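Long-range contact in Old Yellow Enzyme (PDB 6AGZ), which probably uses its bound flavin mononucleotide to reduce the carbon-carbon double bond of enone compounds asymmetrically, as an old yellow enzyme with a TIM-barrel fold: residues A[127-139]-A[193-205]. Residues are numbered along the deposited sequence; the frame is centred on the assembly and turned at random.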
# COMPACT_ATOMS: atom_id res chain seq x y z
N GLY A 127 -30.81 26.96 8.16
CA GLY A 127 -30.79 27.51 6.82
C GLY A 127 -29.64 27.03 5.96
O GLY A 127 -29.19 27.77 5.08
N LEU A 128 -29.17 25.81 6.17
CA LEU A 128 -28.00 25.30 5.48
C LEU A 128 -28.35 24.07 4.65
O LEU A 128 -29.19 23.26 5.05
CB LEU A 128 -26.89 24.95 6.47
CG LEU A 128 -26.32 26.13 7.26
CD1 LEU A 128 -25.59 25.65 8.50
CD2 LEU A 128 -25.40 26.97 6.38
N PRO A 129 -27.72 23.91 3.49
CA PRO A 129 -27.96 22.72 2.67
C PRO A 129 -27.23 21.50 3.22
O PRO A 129 -26.44 21.57 4.17
CB PRO A 129 -27.41 23.12 1.30
CG PRO A 129 -26.37 24.14 1.60
CD PRO A 129 -26.88 24.90 2.80
N PHE A 130 -27.50 20.36 2.59
CA PHE A 130 -26.98 19.05 2.98
C PHE A 130 -26.04 18.60 1.87
O PHE A 130 -26.49 18.20 0.80
CB PHE A 130 -28.13 18.08 3.20
CG PHE A 130 -27.73 16.76 3.79
CD1 PHE A 130 -26.83 16.69 4.84
CD2 PHE A 130 -28.28 15.58 3.32
CE1 PHE A 130 -26.47 15.47 5.39
CE2 PHE A 130 -27.93 14.37 3.86
CZ PHE A 130 -27.03 14.31 4.90
N LEU A 131 -24.73 18.67 2.13
CA LEU A 131 -23.73 18.60 1.08
C LEU A 131 -22.91 17.32 1.17
O LEU A 131 -22.78 16.69 2.23
CB LEU A 131 -22.80 19.82 1.14
CG LEU A 131 -23.52 21.16 1.09
CD1 LEU A 131 -22.53 22.32 1.16
CD2 LEU A 131 -24.38 21.27 -0.16
N ALA A 132 -22.33 16.94 0.03
CA ALA A 132 -21.54 15.74 -0.13
C ALA A 132 -20.79 15.83 -1.46
O ALA A 132 -21.15 16.66 -2.31
CB ALA A 132 -22.42 14.47 -0.09
N PRO A 133 -19.75 15.01 -1.66
CA PRO A 133 -19.11 15.00 -2.99
C PRO A 133 -20.06 14.62 -4.11
O PRO A 133 -20.04 15.25 -5.17
CB PRO A 133 -17.98 13.96 -2.82
CG PRO A 133 -18.37 13.15 -1.63
CD PRO A 133 -19.07 14.12 -0.72
N SER A 134 -20.91 13.62 -3.89
CA SER A 134 -21.93 13.23 -4.85
C SER A 134 -23.26 13.11 -4.13
O SER A 134 -23.32 12.90 -2.91
CB SER A 134 -21.58 11.91 -5.55
OG SER A 134 -20.36 12.03 -6.27
N ALA A 135 -24.35 13.24 -4.89
CA ALA A 135 -25.70 13.21 -4.34
C ALA A 135 -26.09 11.77 -4.01
O ALA A 135 -26.91 11.14 -4.68
CB ALA A 135 -26.69 13.86 -5.30
N LEU A 136 -25.47 11.25 -2.96
CA LEU A 136 -25.68 9.88 -2.52
C LEU A 136 -25.76 9.84 -1.00
O LEU A 136 -25.05 10.59 -0.32
CB LEU A 136 -24.54 8.96 -2.99
CG LEU A 136 -24.28 8.87 -4.50
CD1 LEU A 136 -23.02 8.05 -4.76
CD2 LEU A 136 -25.47 8.27 -5.23
N TYR A 137 -26.63 8.98 -0.48
CA TYR A 137 -26.76 8.76 0.95
C TYR A 137 -26.02 7.49 1.34
O TYR A 137 -25.83 6.58 0.53
CB TYR A 137 -28.23 8.65 1.35
CG TYR A 137 -29.08 9.84 0.95
CD1 TYR A 137 -29.20 10.94 1.79
CD2 TYR A 137 -29.76 9.86 -0.26
CE1 TYR A 137 -29.97 12.02 1.43
CE2 TYR A 137 -30.53 10.94 -0.62
CZ TYR A 137 -30.64 12.02 0.23
OH TYR A 137 -31.41 13.10 -0.14
N PHE A 138 -25.57 7.44 2.60
CA PHE A 138 -24.90 6.23 3.07
C PHE A 138 -25.88 5.15 3.52
O PHE A 138 -25.45 4.02 3.75
CB PHE A 138 -23.91 6.56 4.19
CG PHE A 138 -24.54 7.08 5.46
CD1 PHE A 138 -25.06 6.20 6.41
CD2 PHE A 138 -24.57 8.43 5.73
CE1 PHE A 138 -25.62 6.67 7.58
CE2 PHE A 138 -25.13 8.91 6.90
CZ PHE A 138 -25.66 8.03 7.83
N SER A 139 -27.16 5.47 3.66
CA SER A 139 -28.16 4.49 4.07
C SER A 139 -29.54 4.98 3.65
O SER A 139 -29.76 6.17 3.47
CB SER A 139 -28.11 4.24 5.58
OG SER A 139 -28.52 5.39 6.30
N LEU A 193 -16.91 14.18 5.58
CA LEU A 193 -16.85 14.82 4.26
C LEU A 193 -15.58 14.46 3.50
O LEU A 193 -15.64 13.99 2.35
CB LEU A 193 -16.96 16.34 4.40
CG LEU A 193 -16.99 17.04 3.04
CD1 LEU A 193 -18.35 16.87 2.37
CD2 LEU A 193 -16.61 18.50 3.13
N LEU A 194 -14.42 14.68 4.11
CA LEU A 194 -13.16 14.44 3.40
C LEU A 194 -13.01 12.97 3.03
O LEU A 194 -12.59 12.64 1.91
CB LEU A 194 -11.98 14.92 4.24
CG LEU A 194 -12.11 16.33 4.82
CD1 LEU A 194 -10.76 16.79 5.30
CD2 LEU A 194 -12.66 17.32 3.80
N ASP A 195 -13.35 12.08 3.96
CA ASP A 195 -13.36 10.66 3.64
C ASP A 195 -14.32 10.37 2.50
O ASP A 195 -14.01 9.58 1.60
CB ASP A 195 -13.73 9.84 4.88
CG ASP A 195 -13.34 8.38 4.76
OD1 ASP A 195 -12.30 8.10 4.14
OD2 ASP A 195 -14.08 7.52 5.29
N GLN A 196 -15.49 11.01 2.50
CA GLN A 196 -16.44 10.86 1.40
C GLN A 196 -15.80 11.23 0.07
O GLN A 196 -16.04 10.57 -0.95
CB GLN A 196 -17.69 11.70 1.65
CG GLN A 196 -18.48 11.31 2.88
CD GLN A 196 -19.41 12.41 3.34
OE1 GLN A 196 -19.87 13.23 2.54
NE2 GLN A 196 -19.70 12.44 4.63
N PHE A 197 -14.98 12.29 0.06
CA PHE A 197 -14.25 12.61 -1.16
C PHE A 197 -13.20 11.55 -1.49
O PHE A 197 -12.92 11.31 -2.67
CB PHE A 197 -13.60 13.99 -1.05
CG PHE A 197 -14.49 15.11 -1.49
CD1 PHE A 197 -15.41 15.67 -0.61
CD2 PHE A 197 -14.42 15.61 -2.78
CE1 PHE A 197 -16.24 16.70 -1.02
CE2 PHE A 197 -15.24 16.64 -3.19
CZ PHE A 197 -16.15 17.19 -2.31
N ILE A 198 -12.64 10.91 -0.47
CA ILE A 198 -11.62 9.89 -0.71
C ILE A 198 -12.25 8.59 -1.22
O ILE A 198 -11.66 7.90 -2.06
CB ILE A 198 -10.80 9.65 0.56
CG1 ILE A 198 -10.06 10.93 0.97
CG2 ILE A 198 -9.81 8.51 0.37
CD1 ILE A 198 -9.36 10.82 2.31
N GLN A 199 -13.45 8.25 -0.75
CA GLN A 199 -14.02 6.92 -0.98
C GLN A 199 -14.68 6.83 -2.35
O GLN A 199 -15.43 7.72 -2.76
CB GLN A 199 -15.03 6.59 0.11
CG GLN A 199 -14.45 6.52 1.51
CD GLN A 199 -13.55 5.32 1.72
OE1 GLN A 199 -13.64 4.33 1.00
NE2 GLN A 199 -12.67 5.41 2.71
N THR A 200 -14.40 5.72 -3.06
CA THR A 200 -15.08 5.46 -4.32
C THR A 200 -16.57 5.25 -4.12
O THR A 200 -17.37 5.57 -5.01
CB THR A 200 -14.47 4.24 -5.02
OG1 THR A 200 -14.49 3.12 -4.12
CG2 THR A 200 -13.03 4.52 -5.43
N THR A 201 -16.97 4.70 -2.97
CA THR A 201 -18.38 4.47 -2.70
C THR A 201 -19.17 5.77 -2.64
O THR A 201 -20.35 5.80 -3.01
CB THR A 201 -18.55 3.70 -1.39
OG1 THR A 201 -17.84 4.37 -0.34
CG2 THR A 201 -18.02 2.28 -1.53
N ALA A 202 -18.53 6.85 -2.19
CA ALA A 202 -19.22 8.12 -1.99
C ALA A 202 -18.94 9.15 -3.07
O ALA A 202 -19.75 10.07 -3.25
CB ALA A 202 -18.84 8.72 -0.63
N ASN A 203 -17.84 9.02 -3.80
CA ASN A 203 -17.39 10.03 -4.76
C ASN A 203 -17.57 9.50 -6.18
O ASN A 203 -16.78 8.66 -6.63
CB ASN A 203 -15.94 10.43 -4.49
CG ASN A 203 -15.50 11.64 -5.30
OD1 ASN A 203 -16.15 12.02 -6.27
ND2 ASN A 203 -14.39 12.24 -4.90
N LYS A 204 -18.59 9.99 -6.88
CA LYS A 204 -18.79 9.71 -8.29
C LYS A 204 -18.48 10.91 -9.17
O LYS A 204 -18.86 10.92 -10.35
CB LYS A 204 -20.23 9.24 -8.54
CG LYS A 204 -20.75 8.21 -7.56
CD LYS A 204 -19.95 6.92 -7.60
CE LYS A 204 -20.49 5.92 -6.59
NZ LYS A 204 -19.62 4.71 -6.48
N ARG A 205 -17.81 11.93 -8.63
CA ARG A 205 -17.57 13.15 -9.38
C ARG A 205 -16.71 12.88 -10.60
O ARG A 205 -15.86 11.99 -10.61
CB ARG A 205 -16.89 14.20 -8.49
CG ARG A 205 -17.70 14.60 -7.26
CD ARG A 205 -16.96 15.63 -6.42
NE ARG A 205 -16.95 16.94 -7.06
CZ ARG A 205 -17.88 17.87 -6.85
NH1 ARG A 205 -18.89 17.63 -6.03
NH2 ARG A 205 -17.80 19.04 -7.47
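Pro133, just past strand 130-132, packs against helix 193-198 and the loop that follows it; the strand and helix axes approach to 9.5 Å at 41°, and the CA atoms of Pro133 and Asn203 come nearest, 5.5 Å apart. The Phe197 ring receives Pro133 CB over the centre of one face, a CH-pi contact with CB 3.6 Å from the ring centroid. The Pro133 ring and the Gln196 side chain cross at about a right angle, Pro133 CD lying 3.5 Å from Gln196 OE1, while Gln196 NE2 is hydrogen-bonded to Gly191 O. Two hydrogen bonds fix the loop: Lys204 N donates to Ser134 OG (2.8 Å), turned beside its own backbone N (chi1 -61°) to face this donor, and Arg205 NH1 donates to a lone pair of Pro133 O (2.8 Å) in the carbonyl plane. NH1 is also hydrogen-bonded to Met156 O, while NH2 forms a salt bridge with Asp207, so a methionine in place of Arg205 would probably leave both carbonyls without this donor and Asp207 without its charged mate. Farther along, Leu136 CD1 rests on Lys204 CG (3.6 Å). The contact thus joins the short parallel pair of strands 130-132 and 153-155, an excursion after barrel strand 106-112, to the helix following barrel strand 183-187, whose Phe197 also touches Leu219 of helix 218-231.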